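Local coordinates for protein beta2-microglobulin (Anolis carolinensis, PDB 7CPO) that pairs as the light chain with the MHC class I heavy chain through its immunoglobulin C1-set fold, and so probably supports antigen presentation, at residues Q2-F11 / H84-L95. Residues are numbered along the deposited sequence; the frame is centred on the assembly and turned at random.
Sequences QKAPSVQVYF and HITLPQPMIYKL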
# COMPACT_ATOMS: atom_id res chain seq x y z
N GLN B 2 -16.42 7.50 5.97
CA GLN B 2 -15.62 6.92 7.04
C GLN B 2 -15.56 5.42 6.83
O GLN B 2 -16.57 4.79 6.50
CB GLN B 2 -16.22 7.22 8.41
CG GLN B 2 -16.05 8.65 8.86
CD GLN B 2 -15.96 8.76 10.36
OE1 GLN B 2 -15.05 9.41 10.89
NE2 GLN B 2 -16.89 8.13 11.07
N LYS B 3 -14.37 4.85 6.99
CA LYS B 3 -14.18 3.43 6.75
C LYS B 3 -13.27 2.86 7.83
O LYS B 3 -12.27 3.47 8.20
CB LYS B 3 -13.59 3.18 5.36
CG LYS B 3 -14.54 3.55 4.23
CD LYS B 3 -13.81 3.87 2.94
CE LYS B 3 -14.73 4.51 1.91
NZ LYS B 3 -14.30 4.18 0.52
N ALA B 4 -13.65 1.71 8.34
CA ALA B 4 -12.93 1.11 9.44
C ALA B 4 -11.73 0.32 8.93
O ALA B 4 -11.75 -0.17 7.80
CB ALA B 4 -13.84 0.20 10.25
N PRO B 5 -10.68 0.20 9.73
CA PRO B 5 -9.51 -0.57 9.28
C PRO B 5 -9.76 -2.07 9.23
O PRO B 5 -10.39 -2.64 10.12
CB PRO B 5 -8.45 -0.22 10.33
CG PRO B 5 -9.19 0.34 11.49
CD PRO B 5 -10.37 1.04 10.90
N SER B 6 -9.27 -2.70 8.16
CA SER B 6 -9.03 -4.14 8.13
C SER B 6 -7.59 -4.37 8.57
O SER B 6 -6.66 -3.78 8.02
CB SER B 6 -9.23 -4.70 6.72
OG SER B 6 -10.58 -4.58 6.33
N VAL B 7 -7.42 -5.24 9.57
CA VAL B 7 -6.16 -5.35 10.29
C VAL B 7 -5.70 -6.81 10.27
O VAL B 7 -6.51 -7.73 10.21
CB VAL B 7 -6.32 -4.82 11.73
CG1 VAL B 7 -5.03 -4.98 12.58
CG2 VAL B 7 -6.75 -3.37 11.68
N GLN B 8 -4.38 -7.00 10.31
CA GLN B 8 -3.79 -8.33 10.28
C GLN B 8 -2.45 -8.29 11.01
O GLN B 8 -1.68 -7.34 10.85
CB GLN B 8 -3.61 -8.81 8.84
CG GLN B 8 -2.96 -10.15 8.66
CD GLN B 8 -3.45 -10.85 7.41
OE1 GLN B 8 -4.59 -11.32 7.35
NE2 GLN B 8 -2.59 -10.92 6.39
N VAL B 9 -2.20 -9.31 11.83
CA VAL B 9 -0.96 -9.43 12.58
C VAL B 9 -0.26 -10.72 12.19
O VAL B 9 -0.91 -11.74 11.91
CB VAL B 9 -1.22 -9.39 14.10
CG1 VAL B 9 -1.87 -8.07 14.50
CG2 VAL B 9 -2.09 -10.59 14.54
N TYR B 10 1.07 -10.68 12.14
CA TYR B 10 1.83 -11.84 11.67
C TYR B 10 3.30 -11.65 12.00
O TYR B 10 3.76 -10.52 12.23
CB TYR B 10 1.64 -12.06 10.16
CG TYR B 10 1.82 -10.78 9.35
CD1 TYR B 10 3.02 -10.51 8.69
CD2 TYR B 10 0.81 -9.83 9.28
CE1 TYR B 10 3.19 -9.33 7.96
CE2 TYR B 10 0.97 -8.64 8.58
CZ TYR B 10 2.16 -8.40 7.92
OH TYR B 10 2.30 -7.23 7.21
N PHE B 11 4.04 -12.77 12.02
CA PHE B 11 5.49 -12.82 12.04
C PHE B 11 6.01 -13.00 10.62
O PHE B 11 5.31 -13.54 9.75
CB PHE B 11 5.99 -14.00 12.87
CG PHE B 11 5.89 -13.82 14.35
CD1 PHE B 11 6.21 -12.61 14.94
CD2 PHE B 11 5.51 -14.88 15.16
CE1 PHE B 11 6.13 -12.46 16.31
CE2 PHE B 11 5.42 -14.73 16.51
CZ PHE B 11 5.72 -13.53 17.10
N HIS B 84 -8.95 4.16 15.97
CA HIS B 84 -9.37 4.87 14.76
C HIS B 84 -10.75 5.49 14.99
O HIS B 84 -11.54 4.98 15.78
CB HIS B 84 -9.40 3.95 13.54
CG HIS B 84 -9.67 4.66 12.25
ND1 HIS B 84 -10.82 4.46 11.52
CD2 HIS B 84 -8.95 5.57 11.56
CE1 HIS B 84 -10.79 5.21 10.43
NE2 HIS B 84 -9.66 5.89 10.43
N ILE B 85 -11.02 6.56 14.24
CA ILE B 85 -12.26 7.32 14.39
C ILE B 85 -13.50 6.45 14.24
O ILE B 85 -14.56 6.76 14.81
CB ILE B 85 -12.28 8.48 13.37
CG1 ILE B 85 -13.46 9.41 13.61
CG2 ILE B 85 -12.32 7.94 11.96
CD1 ILE B 85 -13.11 10.61 14.43
N THR B 86 -13.42 5.37 13.46
CA THR B 86 -14.53 4.45 13.29
C THR B 86 -14.63 3.41 14.40
O THR B 86 -15.60 2.65 14.43
CB THR B 86 -14.41 3.71 11.96
OG1 THR B 86 -13.20 2.93 11.95
CG2 THR B 86 -14.40 4.71 10.81
N LEU B 87 -13.65 3.34 15.29
CA LEU B 87 -13.62 2.32 16.34
C LEU B 87 -13.93 2.98 17.67
O LEU B 87 -13.05 3.64 18.26
CB LEU B 87 -12.27 1.62 16.38
CG LEU B 87 -11.86 0.90 15.09
CD1 LEU B 87 -10.57 0.11 15.29
CD2 LEU B 87 -13.00 0.01 14.60
N PRO B 88 -15.15 2.84 18.20
CA PRO B 88 -15.49 3.53 19.46
C PRO B 88 -14.60 3.14 20.63
O PRO B 88 -14.23 4.00 21.44
CB PRO B 88 -16.96 3.13 19.68
CG PRO B 88 -17.47 2.74 18.31
CD PRO B 88 -16.30 2.11 17.63
N GLN B 89 -14.22 1.86 20.73
CA GLN B 89 -13.21 1.42 21.68
C GLN B 89 -11.96 0.98 20.93
O GLN B 89 -12.05 0.60 19.77
CB GLN B 89 -13.74 0.26 22.53
CG GLN B 89 -15.11 0.52 23.10
CD GLN B 89 -15.05 1.30 24.40
OE1 GLN B 89 -14.03 1.94 24.71
NE2 GLN B 89 -16.13 1.26 25.17
N PRO B 90 -10.78 1.02 21.54
CA PRO B 90 -9.61 0.42 20.89
C PRO B 90 -9.79 -1.08 20.68
O PRO B 90 -10.32 -1.78 21.54
CB PRO B 90 -8.46 0.75 21.85
CG PRO B 90 -8.91 2.00 22.55
CD PRO B 90 -10.41 1.88 22.68
N MET B 91 -9.34 -1.57 19.54
CA MET B 91 -9.49 -2.97 19.17
C MET B 91 -8.15 -3.68 19.19
O MET B 91 -7.19 -3.22 18.55
CB MET B 91 -10.11 -3.10 17.78
CG MET B 91 -10.84 -4.39 17.58
SD MET B 91 -12.41 -4.14 16.73
CE MET B 91 -13.45 -3.37 17.97
N ILE B 92 -8.08 -4.79 19.91
CA ILE B 92 -6.85 -5.56 20.05
C ILE B 92 -6.94 -6.77 19.14
O ILE B 92 -7.96 -7.46 19.13
CB ILE B 92 -6.60 -5.98 21.52
CG1 ILE B 92 -5.82 -4.88 22.25
CG2 ILE B 92 -5.80 -7.27 21.58
CD1 ILE B 92 -6.65 -3.64 22.56
N TYR B 93 -5.88 -7.00 18.37
CA TYR B 93 -5.76 -8.13 17.46
C TYR B 93 -4.64 -9.00 17.99
O TYR B 93 -3.47 -8.58 17.98
CB TYR B 93 -5.47 -7.68 16.03
CG TYR B 93 -6.59 -6.89 15.43
CD1 TYR B 93 -7.47 -7.48 14.54
CD2 TYR B 93 -6.79 -5.55 15.77
CE1 TYR B 93 -8.52 -6.76 13.98
CE2 TYR B 93 -7.84 -4.82 15.23
CZ TYR B 93 -8.70 -5.43 14.34
OH TYR B 93 -9.75 -4.72 13.79
N LYS B 94 -4.99 -10.19 18.48
CA LYS B 94 -4.03 -11.12 19.05
C LYS B 94 -3.46 -12.00 17.95
O LYS B 94 -4.15 -12.38 17.00
CB LYS B 94 -4.67 -12.00 20.14
CG LYS B 94 -5.59 -11.28 21.16
CD LYS B 94 -5.12 -11.45 22.62
CE LYS B 94 -5.91 -10.55 23.60
NZ LYS B 94 -5.04 -9.50 24.27
N LEU B 95 -2.18 -12.32 18.08
CA LEU B 95 -1.52 -13.21 17.13
C LEU B 95 -1.50 -14.61 17.72
O LEU B 95 -1.09 -14.80 18.87
CB LEU B 95 -0.10 -12.72 16.86
CG LEU B 95 0.86 -13.72 16.23
CD1 LEU B 95 0.58 -13.82 14.75
CD2 LEU B 95 2.28 -13.27 16.47
O HOH W 1 -9.80 -6.42 10.99
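Val7 and Val9 pack against Tyr93 and Leu95 in a side-chain contact between the facing sheets of the immunoglobulin sandwich, at the edge where its first and last strands lie over each other. No hydrogen bond crosses directly; the axes of strands 6-11 and 91-94 approach to 7.3 Å with N-to-C directions 34° apart, a separation bridged by side chains. Tyr93 lays its ring across Val7, whose CB stands 3.7 Å from the ring centroid and 15° off the normal, a CH-pi contact over the face. With CG anti to the carbonyl carbon (chi1 -65°), the tyrosine carries OH to a water that accepts from Val7 N and meets OH weakly. Replacing this tyrosine by an alanine is likely to strip Val7 of its aromatic cover and the water of its weak hydroxyl partner. Leu95 repeats the theme: Leu95 CD2 makes a CH-pi contact over the Phe11 ring, 3.6 Å from the centroid, while Leu95 CB lies 3.7 Å from Val9 CG2. Beyond the strands, Pro5 CD abuts His84 ND1 at 3.5 Å, and Pro5 CG meets Leu87 CD1 at 4.0 Å. The His84 ring is fixed by a 2.9 Å hydrogen bond between His84 ND1 and Thr86 OG1, and by NE2 bonding to Pro32 O. Inward, Val7 touches Cys25 and Val9 touches Cys80, the disulfide partners of strands 21-30 and 78-83; Gln8 and Tyr10, whose side chains leave the backbone on the other side, hydrogen-bond Leu234 and Pro237 of the MHC class I antigen chain.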